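Local coordinates for protein CEP104 (PDB 5JO8) that is a centriolar protein whose TOG domain, an all-helical array, probably binds microtubules or their tubulin subunits, at residues N82-R85 with A86-L90; Q171-P174 with V175-Q179. All blocks are in the same frame, centred on the assembly; numbering follows the deposited sequence.

How the contacts relate
Each contact joins neighbouring turns of its own helix, and contact 2 also takes in the residues flanking it; they lie 23 Å apart between centres and about 12 Å between nearest atoms, so neither touches the other. Contact 1 lies inside the long helix 77-94 and is the more buried, its side chains packed among four helices, 35-41, 54-69, 100-121 and 125-142. Contact 2, on the short helix 173-177, is partly buried, with V175 and Q179 exposed. Helix 125-142 is their common neighbour: R85 pairs with its E127, while I172 and H176 touch it further on. Regular backbone bonding rules in contact 1, whereas in contact 2 a proline sits in the first turn and a glutamine amide meets a carbonyl near the C-terminal end.

Contact 1 (N82-R85 with A86-L90); sequences NMLR and AAIFL
L84 and I88, one turn apart on helix 77-94, lie side by side and point the same way, the branch CD2 of L84 reaching CG1 of I88 at 4.0 Å. CG of L84 is anti to its backbone N (chi1 176°) and CG1 of I88 stands beside its own N, yet these different first torsions still leave the two side chains running alongside each other. Both pack against helix 100-121, L84 on I113 and V118 and I88 on L110, and they also touch helix 125-142. The tight side continues through A86 and A87, whose methyls sit close over the preceding turn: CB of A86 is 3.4 Å from O of N82. Alanine suits these places because helices 35-41 and 54-69 press close, with V40 and F41 on A86 and V64 and L68 on A87. The partly exposed side carries N82, R85 and F89, although R85 is held there by helix 125-142, packing on L126 and H130 while its NE forms a salt bridge with E127. Beneath both sides runs a regular backbone, in which N of I88 donates to O of L84 at 2.9 Å. Such a helix, with small and branched apolar residues on its packed faces, is consistent with the all-helical, HEAT-like architecture of TOG domains.

Contact 2 (Q171-P174 with V175-Q179); sequences QIVP and VHLVQ
Q171 meets V175 through its backbone: its carbonyl O lies 3.3 Å from CG2 of V175, a methyl that stands beside the V175 backbone N and thus faces back along the chain. Q171 takes the left-handed helical conformation (phi 54°), just before the chain enters the helix, and its amide NE2 is hydrogen-bonded to the backbone O of N208. I172 follows, its O accepting the N-H of H176 at 3.1 Å, nearly in line with the carbonyl. The I172 side chain leaves the backbone away from the next turn and touches S129 and E133 of helix 125-142, which H176 also meets, its side chain touching L136 and L140. V173 supplies the apolar pair of the contact: its CG1, anti to the backbone N (chi1 -180°), runs alongside L177 and comes within 4.0 Å of CD1. L177 continues inward onto L196, V197 and L200 of helix 187-204, so a branched valine and a longer leucine share one buried face. P174 closes the first segment. Having no N-H to offer, proline fits the first turn of a helix, where the amide would have no carbonyl one turn back in the helix; its ring packs on F211. Its O still accepts the N-H of V178 at 3.1 Å, but the N-H...O angle falls to 137°, and V178 is the first residue to leave helical geometry. There Q179 folds back, NE2 donating to O of V175 at 2.8 Å with that oxygen close to its amide plane. The O atoms of L177 and Q179 both accept NH1 of R193. The chemistry thus implies a short helix held by three backbone bonds and one apolar face: proline costs no donor in the first turn, and side-chain donors from Q179 and R193 meet carbonyls where the helical pattern runs out.

Contact 1 (N82-R85 with A86-L90)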
# COMPACT_ATOMS: atom_id res chain seq x y z
N ASN A 82 -20.05 -4.68 -10.28
CA ASN A 82 -20.65 -3.64 -9.45
C ASN A 82 -20.52 -3.99 -7.97
O ASN A 82 -20.29 -3.12 -7.13
CB ASN A 82 -22.12 -3.43 -9.81
CG ASN A 82 -22.30 -2.86 -11.19
OD1 ASN A 82 -21.38 -2.24 -11.74
ND2 ASN A 82 -23.47 -3.06 -11.77
N MET A 83 -20.67 -5.27 -7.65
CA MET A 83 -20.54 -5.70 -6.27
C MET A 83 -19.11 -5.53 -5.78
O MET A 83 -18.90 -5.10 -4.64
CB MET A 83 -20.97 -7.15 -6.13
CG MET A 83 -21.06 -7.60 -4.70
SD MET A 83 -21.81 -9.23 -4.57
CE MET A 83 -23.39 -8.94 -5.36
N LEU A 84 -18.13 -5.86 -6.62
CA LEU A 84 -16.73 -5.65 -6.27
C LEU A 84 -16.49 -4.18 -6.03
O LEU A 84 -15.84 -3.80 -5.05
CB LEU A 84 -15.80 -6.16 -7.37
CG LEU A 84 -14.30 -5.90 -7.16
CD1 LEU A 84 -13.48 -6.98 -7.84
CD2 LEU A 84 -13.84 -4.52 -7.64
N ARG A 85 -16.97 -3.33 -6.93
CA ARG A 85 -16.70 -1.91 -6.79
C ARG A 85 -17.33 -1.36 -5.51
O ARG A 85 -16.72 -0.55 -4.80
CB ARG A 85 -17.19 -1.14 -8.02
CG ARG A 85 -16.60 -1.65 -9.33
CD ARG A 85 -15.12 -1.33 -9.44
NE ARG A 85 -14.55 -1.70 -10.74
CZ ARG A 85 -14.23 -0.84 -11.70
NH1 ARG A 85 -14.42 0.46 -11.53
NH2 ARG A 85 -13.71 -1.28 -12.84
N ALA A 86 -18.53 -1.81 -5.19
CA ALA A 86 -19.20 -1.36 -3.98
C ALA A 86 -18.46 -1.85 -2.73
O ALA A 86 -18.35 -1.13 -1.73
CB ALA A 86 -20.65 -1.83 -3.96
N ALA A 87 -17.96 -3.08 -2.78
CA ALA A 87 -17.22 -3.64 -1.65
C ALA A 87 -15.92 -2.86 -1.43
O ALA A 87 -15.57 -2.57 -0.29
CB ALA A 87 -16.92 -5.12 -1.88
N ILE A 88 -15.23 -2.52 -2.52
CA ILE A 88 -13.99 -1.75 -2.44
C ILE A 88 -14.25 -0.35 -1.89
O ILE A 88 -13.44 0.18 -1.13
CB ILE A 88 -13.22 -1.77 -3.79
CG1 ILE A 88 -12.66 -3.16 -4.10
CG2 ILE A 88 -12.12 -0.71 -3.83
CD1 ILE A 88 -11.58 -3.68 -3.11
N PHE A 89 -15.37 0.25 -2.26
CA PHE A 89 -15.79 1.53 -1.69
C PHE A 89 -15.83 1.44 -0.16
O PHE A 89 -15.31 2.31 0.55
CB PHE A 89 -17.16 1.95 -2.26
CG PHE A 89 -17.72 3.19 -1.63
CD1 PHE A 89 -18.52 3.13 -0.50
CD2 PHE A 89 -17.44 4.44 -2.17
CE1 PHE A 89 -19.01 4.28 0.10
CE2 PHE A 89 -17.95 5.60 -1.58
CZ PHE A 89 -18.74 5.51 -0.44
N LEU A 90 -16.43 0.37 0.36
CA LEU A 90 -16.53 0.18 1.81
C LEU A 90 -15.17 -0.16 2.43
O LEU A 90 -14.86 0.31 3.52
CB LEU A 90 -17.59 -0.87 2.15
CG LEU A 90 -19.01 -0.47 1.74
CD1 LEU A 90 -19.99 -1.60 2.02
CD2 LEU A 90 -19.47 0.81 2.45

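Contact 2 (Q171-P174 with V175-Q179)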
# COMPACT_ATOMS: atom_id res chain seq x y z
N GLN A 171 2.71 -5.05 -11.17
CA GLN A 171 3.81 -4.13 -10.92
C GLN A 171 3.34 -2.76 -10.42
O GLN A 171 3.87 -1.72 -10.80
CB GLN A 171 4.68 -3.98 -12.17
CG GLN A 171 5.23 -5.31 -12.65
CD GLN A 171 5.85 -5.24 -14.03
OE1 GLN A 171 5.40 -4.47 -14.88
NE2 GLN A 171 6.87 -6.04 -14.26
N ILE A 172 2.32 -2.78 -9.55
CA ILE A 172 1.69 -1.56 -9.06
C ILE A 172 2.35 -1.15 -7.76
O ILE A 172 2.71 0.01 -7.57
CB ILE A 172 0.16 -1.78 -8.83
CG1 ILE A 172 -0.58 -1.88 -10.16
CG2 ILE A 172 -0.43 -0.64 -7.98
CD1 ILE A 172 -2.04 -2.27 -10.00
N VAL A 173 2.48 -2.11 -6.86
CA VAL A 173 2.93 -1.78 -5.51
C VAL A 173 4.32 -1.14 -5.49
O VAL A 173 4.50 -0.10 -4.87
CB VAL A 173 2.77 -2.96 -4.54
CG1 VAL A 173 3.24 -2.56 -3.16
CG2 VAL A 173 1.31 -3.40 -4.49
N PRO A 174 5.30 -1.75 -6.19
CA PRO A 174 6.64 -1.13 -6.14
C PRO A 174 6.68 0.30 -6.66
O PRO A 174 7.36 1.16 -6.10
CB PRO A 174 7.47 -2.05 -7.03
CG PRO A 174 6.85 -3.38 -6.82
CD PRO A 174 5.37 -3.09 -6.80
N VAL A 175 5.95 0.56 -7.74
CA VAL A 175 5.91 1.89 -8.33
C VAL A 175 5.32 2.91 -7.36
O VAL A 175 5.84 4.02 -7.23
CB VAL A 175 5.16 1.87 -9.68
CG1 VAL A 175 5.12 3.27 -10.27
CG2 VAL A 175 5.85 0.90 -10.62
N HIS A 176 4.25 2.53 -6.68
CA HIS A 176 3.66 3.40 -5.67
C HIS A 176 4.67 3.69 -4.55
O HIS A 176 4.78 4.82 -4.09
CB HIS A 176 2.42 2.74 -5.07
CG HIS A 176 1.38 3.71 -4.60
ND1 HIS A 176 1.57 4.53 -3.51
CD2 HIS A 176 0.15 3.99 -5.08
CE1 HIS A 176 0.49 5.27 -3.33
NE2 HIS A 176 -0.39 4.96 -4.27
N LEU A 177 5.39 2.66 -4.13
CA LEU A 177 6.35 2.79 -3.03
C LEU A 177 7.55 3.70 -3.31
O LEU A 177 8.10 4.28 -2.37
CB LEU A 177 6.84 1.41 -2.60
CG LEU A 177 5.85 0.51 -1.87
CD1 LEU A 177 6.48 -0.81 -1.63
CD2 LEU A 177 5.32 1.11 -0.57
N VAL A 178 7.95 3.82 -4.57
CA VAL A 178 9.11 4.65 -4.93
C VAL A 178 8.77 6.08 -5.34
O VAL A 178 9.63 6.81 -5.84
CB VAL A 178 10.04 3.97 -5.96
CG1 VAL A 178 10.54 2.65 -5.42
CG2 VAL A 178 9.34 3.81 -7.31
N GLN A 179 7.53 6.49 -5.13
CA GLN A 179 7.17 7.87 -5.43
C GLN A 179 7.84 8.81 -4.44
O GLN A 179 8.23 8.39 -3.36
CB GLN A 179 5.64 8.04 -5.45
CG GLN A 179 4.97 7.27 -6.60
CD GLN A 179 5.68 7.49 -7.94
OE1 GLN A 179 5.62 8.58 -8.51
NE2 GLN A 179 6.36 6.46 -8.43